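Local coordinates for protein congerin-1 (Conger myriaster, PDB 1C1L) that binds beta-galactosides such as lactose as a homodimeric galectin, although its physiological role is not yet known, at residues Gly22-Asn34 with Ser43-Asp55. Sequence-based numbering, arbitrary orientation.
Sequences GFINNSPQRFSVN and SLHLDHRFNYGAD. With GAL (beta-D-galactopyranose), chain B; BGC (beta-D-glucopyranose), chain C.
Arg-30 meets Asp-47 by a salt bridge in which NH1 lies 2.8 Å from OD2, on the syn side but 33° out of the carboxylate plane. Arg-49 NE reaches the same OD2 at 2.9 Å from the opposite face, so one oxygen accepts from both arginines, and Asp-55 OD2 takes a second hold on Arg-49 through NH1. With CG between backbone N and carbonyl carbon (chi1 60°) and an extended chain beyond, Arg-30 runs across Tyr-52, CD over the ring face and CZ 4.4 Å from its centroid in an off-centre cation-pi contact. Asn-34 OD1 accepts from His-45 ND1 at 2.8 Å in the plane of the imidazole, a bond that would hold the ring's rotation with NE2 2.7 Å from galactose O4. Arg-30 NH1 and Arg-49 NH2 also bond O4, while Arg-49 NH1 holds glucose O3; Glu-74 and Asn-62 also hydrogen-bond the galactose. This is the galectin carbohydrate site, built on an antiparallel hairpin of strands 30-35 and 41-52 in the beta-sandwich. Alternate side chains face the other sheet: Phe-31 CD1 packs at the edge of Phe-50, 3.9 Å from CE1, and its ring lies beside that of His-48, planes within 11° but displaced, centroids 5.6 Å apart. Pro-28 CG covers a Phe-50 face, 3.9 Å from the ring centroid, and Ile-24 CG2 reaches CZ. At the strand's corner, Gln-29 O accepts from both Phe-50 N and Asn-51 N.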
loop_
_atom_site.group_PDB
_atom_site.type_symbol
_atom_site.label_atom_id
_atom_site.label_comp_id
_atom_site.label_asym_id
_atom_site.label_seq_id
_atom_site.Cartn_x
_atom_site.Cartn_y
_atom_site.Cartn_z
ATOM N N GLY A 22 7.082 8.678 -2.455
ATOM C CA GLY A 22 7.561 9.068 -1.156
ATOM C C GLY A 22 8.467 10.273 -1.256
ATOM O O GLY A 22 8.488 10.954 -2.280
ATOM N N PHE A 23 9.226 10.521 -0.205
ATOM C CA PHE A 23 10.109 11.678 -0.153
ATOM C C PHE A 23 11.517 11.225 0.151
ATOM O O PHE A 23 11.711 10.409 1.041
ATOM C CB PHE A 23 9.666 12.650 0.943
ATOM C CG PHE A 23 8.375 13.352 0.572
ATOM C CD1 PHE A 23 8.413 14.535 -0.160
ATOM C CD2 PHE A 23 7.153 12.781 0.933
ATOM C CE1 PHE A 23 7.219 15.150 -0.531
ATOM C CE2 PHE A 23 5.966 13.401 0.555
ATOM C CZ PHE A 23 5.995 14.582 -0.179
ATOM N N ILE A 24 12.492 11.710 -0.603
ATOM C CA ILE A 24 13.883 11.389 -0.337
ATOM C C ILE A 24 14.323 12.301 0.803
ATOM O O ILE A 24 13.932 13.473 0.847
ATOM C CB ILE A 24 14.714 11.639 -1.617
ATOM C CG1 ILE A 24 14.216 10.739 -2.739
ATOM C CG2 ILE A 24 16.178 11.336 -1.366
ATOM C CD1 ILE A 24 14.532 11.292 -4.138
ATOM N N ASN A 25 15.118 11.814 1.735
ATOM C CA ASN A 25 15.626 12.638 2.821
ATOM C C ASN A 25 16.513 13.744 2.290
ATOM O O ASN A 25 17.026 13.712 1.161
ATOM C CB ASN A 25 16.499 11.879 3.800
ATOM C CG ASN A 25 15.810 10.780 4.576
ATOM O OD1 ASN A 25 14.603 10.584 4.507
ATOM N ND2 ASN A 25 16.527 9.976 5.336
ATOM N N ASN A 26 16.679 14.773 3.092
ATOM C CA ASN A 26 17.710 15.763 2.797
ATOM C C ASN A 26 19.031 15.104 3.150
ATOM O O ASN A 26 19.067 14.138 3.920
ATOM C CB ASN A 26 17.535 17.002 3.638
ATOM C CG ASN A 26 16.192 17.662 3.376
ATOM O OD1 ASN A 26 15.488 18.022 4.309
ATOM N ND2 ASN A 26 15.753 17.814 2.146
ATOM N N SER A 27 20.119 15.581 2.552
ATOM C CA SER A 27 21.454 15.011 2.730
ATOM C C SER A 27 21.514 13.472 2.647
ATOM O O SER A 27 22.046 12.800 3.535
ATOM C CB SER A 27 21.983 15.518 4.063
ATOM O OG SER A 27 21.768 16.924 4.063
ATOM N N PRO A 28 20.945 12.841 1.622
ATOM C CA PRO A 28 20.916 11.400 1.491
ATOM C C PRO A 28 22.231 10.773 1.061
ATOM O O PRO A 28 23.047 11.354 0.350
ATOM C CB PRO A 28 19.816 11.152 0.504
ATOM C CG PRO A 28 20.040 12.285 -0.465
ATOM C CD PRO A 28 20.469 13.459 0.394
ATOM N N GLN A 29 22.449 9.550 1.489
ATOM C CA GLN A 29 23.506 8.724 0.926
ATOM C C GLN A 29 22.883 7.956 -0.224
ATOM O O GLN A 29 23.321 8.082 -1.367
ATOM C CB GLN A 29 24.025 7.775 1.972
ATOM C CG GLN A 29 25.027 8.418 2.894
ATOM C CD GLN A 29 25.680 7.393 3.800
ATOM O OE1 GLN A 29 25.038 6.742 4.619
ATOM N NE2 GLN A 29 26.971 7.175 3.675
ATOM N N ARG A 30 21.825 7.179 0.061
ATOM C CA ARG A 30 21.184 6.352 -0.944
ATOM C C ARG A 30 19.875 5.811 -0.413
ATOM O O ARG A 30 19.667 5.843 0.801
ATOM C CB ARG A 30 22.062 5.148 -1.311
ATOM C CG ARG A 30 22.374 4.218 -0.126
ATOM C CD ARG A 30 23.343 3.178 -0.637
ATOM N NE ARG A 30 23.759 2.257 0.406
ATOM C CZ ARG A 30 23.736 0.930 0.267
ATOM N NH1 ARG A 30 23.319 0.333 -0.847
ATOM N NH2 ARG A 30 24.138 0.178 1.283
ATOM N N PHE A 31 18.995 5.356 -1.299
ATOM C CA PHE A 31 17.815 4.632 -0.849
ATOM C C PHE A 31 17.439 3.610 -1.922
ATOM O O PHE A 31 17.729 3.792 -3.113
ATOM C CB PHE A 31 16.614 5.578 -0.594
ATOM C CG PHE A 31 15.843 6.015 -1.827
ATOM C CD1 PHE A 31 16.336 7.053 -2.617
ATOM C CD2 PHE A 31 14.674 5.334 -2.190
ATOM C CE1 PHE A 31 15.654 7.407 -3.779
ATOM C CE2 PHE A 31 14.006 5.700 -3.353
ATOM C CZ PHE A 31 14.493 6.731 -4.150
ATOM N N SER A 32 16.812 2.511 -1.516
ATOM C CA SER A 32 16.385 1.504 -2.460
ATOM C C SER A 32 14.927 1.104 -2.345
ATOM O O SER A 32 14.300 1.199 -1.292
ATOM C CB SER A 32 17.235 0.260 -2.300
ATOM O OG SER A 32 17.263 -0.184 -0.945
ATOM N N VAL A 33 14.441 0.668 -3.494
ATOM C CA VAL A 33 13.124 0.059 -3.607
ATOM C C VAL A 33 13.455 -1.411 -3.793
ATOM O O VAL A 33 14.270 -1.787 -4.648
ATOM C CB VAL A 33 12.356 0.555 -4.847
ATOM C CG1 VAL A 33 11.031 -0.173 -4.956
ATOM C CG2 VAL A 33 12.121 2.058 -4.734
ATOM N N ASN A 34 12.840 -2.248 -2.962
ATOM C CA ASN A 34 13.095 -3.675 -2.966
ATOM C C ASN A 34 11.806 -4.461 -3.143
ATOM O O ASN A 34 10.879 -4.257 -2.361
ATOM C CB ASN A 34 13.714 -4.101 -1.642
ATOM C CG ASN A 34 14.933 -3.267 -1.319
ATOM O OD1 ASN A 34 16.035 -3.519 -1.813
ATOM N ND2 ASN A 34 14.778 -2.202 -0.543
ATOM N N SER A 43 13.848 -10.042 -5.950
ATOM C CA SER A 43 13.984 -10.064 -7.400
ATOM C C SER A 43 14.520 -8.728 -7.916
ATOM O O SER A 43 15.199 -8.700 -8.946
ATOM C CB SER A 43 12.640 -10.355 -8.064
ATOM O OG SER A 43 12.330 -11.728 -7.924
ATOM N N LEU A 44 14.271 -7.602 -7.257
ATOM C CA LEU A 44 14.813 -6.335 -7.711
ATOM C C LEU A 44 15.128 -5.478 -6.506
ATOM O O LEU A 44 14.304 -5.324 -5.596
ATOM C CB LEU A 44 13.807 -5.600 -8.626
ATOM C CG LEU A 44 14.205 -4.187 -9.090
ATOM C CD1 LEU A 44 15.411 -4.240 -10.004
ATOM C CD2 LEU A 44 13.018 -3.542 -9.782
ATOM N N HIS A 45 16.371 -4.997 -6.500
ATOM C CA HIS A 45 16.866 -4.039 -5.532
ATOM C C HIS A 45 17.234 -2.875 -6.429
ATOM O O HIS A 45 18.130 -3.022 -7.268
ATOM C CB HIS A 45 18.111 -4.580 -4.826
ATOM C CG HIS A 45 18.896 -3.562 -4.000
ATOM N ND1 HIS A 45 18.621 -3.044 -2.817
ATOM C CD2 HIS A 45 20.137 -3.087 -4.362
ATOM C CE1 HIS A 45 19.614 -2.279 -2.443
ATOM N NE2 HIS A 45 20.517 -2.308 -3.383
ATOM N N LEU A 46 16.582 -1.722 -6.303
ATOM C CA LEU A 46 16.825 -0.575 -7.155
ATOM C C LEU A 46 17.371 0.502 -6.246
ATOM O O LEU A 46 16.626 1.107 -5.468
ATOM C CB LEU A 46 15.502 -0.137 -7.795
ATOM C CG LEU A 46 15.510 1.191 -8.565
ATOM C CD1 LEU A 46 16.352 1.072 -9.818
ATOM C CD2 LEU A 46 14.095 1.574 -8.903
ATOM N N ASP A 47 18.680 0.724 -6.306
ATOM C CA ASP A 47 19.360 1.629 -5.405
ATOM C C ASP A 47 19.766 2.946 -6.071
ATOM O O ASP A 47 20.471 2.948 -7.087
ATOM C CB ASP A 47 20.588 0.888 -4.855
ATOM C CG ASP A 47 21.126 1.405 -3.534
ATOM O OD1 ASP A 47 20.408 2.005 -2.743
ATOM O OD2 ASP A 47 22.297 1.188 -3.285
ATOM N N HIS A 48 19.240 4.074 -5.588
ATOM C CA HIS A 48 19.646 5.388 -6.064
ATOM C C HIS A 48 20.687 5.892 -5.097
ATOM O O HIS A 48 20.390 6.162 -3.932
ATOM C CB HIS A 48 18.478 6.394 -6.099
ATOM C CG HIS A 48 17.611 6.256 -7.348
ATOM N ND1 HIS A 48 16.677 5.353 -7.553
ATOM C CD2 HIS A 48 17.659 7.027 -8.489
ATOM C CE1 HIS A 48 16.157 5.507 -8.733
ATOM N NE2 HIS A 48 16.752 6.520 -9.302
ATOM N N ARG A 49 21.924 5.957 -5.565
ATOM C CA ARG A 49 23.041 6.383 -4.745
ATOM C C ARG A 49 23.413 7.809 -5.097
ATOM O O ARG A 49 23.868 8.113 -6.208
ATOM C CB ARG A 49 24.239 5.458 -4.979
ATOM C CG ARG A 49 23.932 4.007 -4.670
ATOM C CD ARG A 49 25.130 3.133 -4.946
ATOM N NE ARG A 49 24.824 1.811 -4.447
ATOM C CZ ARG A 49 25.639 0.766 -4.441
ATOM N NH1 ARG A 49 26.862 0.856 -4.938
ATOM N NH2 ARG A 49 25.206 -0.385 -3.944
ATOM N N PHE A 50 23.169 8.681 -4.133
ATOM C CA PHE A 50 23.446 10.096 -4.274
ATOM C C PHE A 50 24.915 10.366 -3.982
ATOM O O PHE A 50 25.685 10.685 -4.886
ATOM C CB PHE A 50 22.564 10.907 -3.313
ATOM C CG PHE A 50 21.098 10.815 -3.684
ATOM C CD1 PHE A 50 20.361 9.679 -3.341
ATOM C CD2 PHE A 50 20.505 11.864 -4.384
ATOM C CE1 PHE A 50 19.022 9.596 -3.706
ATOM C CE2 PHE A 50 19.161 11.771 -4.746
ATOM C CZ PHE A 50 18.424 10.640 -4.407
ATOM N N ASN A 51 25.323 10.139 -2.747
ATOM C CA ASN A 51 26.663 10.478 -2.294
ATOM C C ASN A 51 27.069 9.278 -1.479
ATOM O O ASN A 51 26.773 9.123 -0.285
ATOM C CB ASN A 51 26.588 11.757 -1.455
ATOM C CG ASN A 51 27.862 12.071 -0.681
ATOM O OD1 ASN A 51 28.943 11.595 -1.025
ATOM N ND2 ASN A 51 27.813 12.853 0.393
ATOM N N TYR A 52 27.659 8.341 -2.188
ATOM C CA TYR A 52 28.000 7.085 -1.579
ATOM C C TYR A 52 29.396 6.715 -2.039
ATOM O O TYR A 52 29.604 5.846 -2.886
ATOM C CB TYR A 52 26.938 6.069 -2.003
ATOM C CG TYR A 52 27.101 4.721 -1.333
ATOM C CD1 TYR A 52 26.902 4.625 0.042
ATOM C CD2 TYR A 52 27.428 3.591 -2.078
ATOM C CE1 TYR A 52 27.020 3.399 0.680
ATOM C CE2 TYR A 52 27.554 2.355 -1.452
ATOM C CZ TYR A 52 27.340 2.276 -0.071
ATOM O OH TYR A 52 27.406 1.060 0.565
ATOM N N GLY A 53 30.373 7.373 -1.433
ATOM C CA GLY A 53 31.774 7.170 -1.775
ATOM C C GLY A 53 32.036 7.401 -3.254
ATOM O O GLY A 53 31.736 8.468 -3.791
ATOM N N ALA A 54 32.535 6.375 -3.944
ATOM C CA ALA A 54 32.835 6.463 -5.364
ATOM C C ALA A 54 31.586 6.633 -6.199
ATOM O O ALA A 54 31.639 7.216 -7.281
ATOM C CB ALA A 54 33.536 5.203 -5.835
ATOM N N ASP A 55 30.474 6.093 -5.700
ATOM C CA ASP A 55 29.219 6.209 -6.404
ATOM C C ASP A 55 28.543 7.517 -6.069
ATOM O O ASP A 55 28.145 7.785 -4.929
ATOM C CB ASP A 55 28.315 5.052 -6.019
ATOM C CG ASP A 55 28.808 3.751 -6.607
ATOM O OD1 ASP A 55 29.389 3.753 -7.696
ATOM O OD2 ASP A 55 28.618 2.730 -5.970
HETATM C C1 GAL B . 26.325 -3.389 -2.215
HETATM C C2 GAL B . 25.603 -2.684 -1.067
HETATM C C3 GAL B . 24.207 -3.276 -0.864
HETATM C C4 GAL B . 23.428 -3.304 -2.193
HETATM C C5 GAL B . 24.270 -3.963 -3.277
HETATM C C6 GAL B . 23.592 -3.927 -4.630
HETATM O O2 GAL B . 26.365 -2.841 0.123
HETATM O O3 GAL B . 23.514 -2.494 0.094
HETATM O O4 GAL B . 23.106 -1.971 -2.558
HETATM O O5 GAL B . 25.553 -3.302 -3.406
HETATM O O6 GAL B . 24.370 -4.592 -5.594
HETATM C C2 BGC C . 29.989 -2.963 -5.334
HETATM C C3 BGC C . 28.983 -2.322 -4.363
HETATM C C4 BGC C . 28.390 -3.392 -3.464
HETATM C C5 BGC C . 29.520 -4.147 -2.749
HETATM C C6 BGC C . 29.007 -5.247 -1.844
HETATM C C1 BGC C . 31.028 -3.780 -4.569
HETATM O O1 BGC C . 31.828 -4.459 -5.456
HETATM O O2 BGC C . 30.640 -1.941 -6.076
HETATM O O3 BGC C . 27.959 -1.685 -5.102
HETATM O O4 BGC C . 27.527 -2.766 -2.475
HETATM O O5 BGC C . 30.363 -4.752 -3.743
HETATM O O6 BGC C . 28.253 -6.211 -2.564
HETATM O O HOH W 1 25.009 13.402 1.135
HETATM O O HOH W 2 28.580 8.496 1.705
HETATM O O HOH W 3 15.665 3.683 -5.695
HETATM O O HOH W 4 19.710 0.921 -0.095
#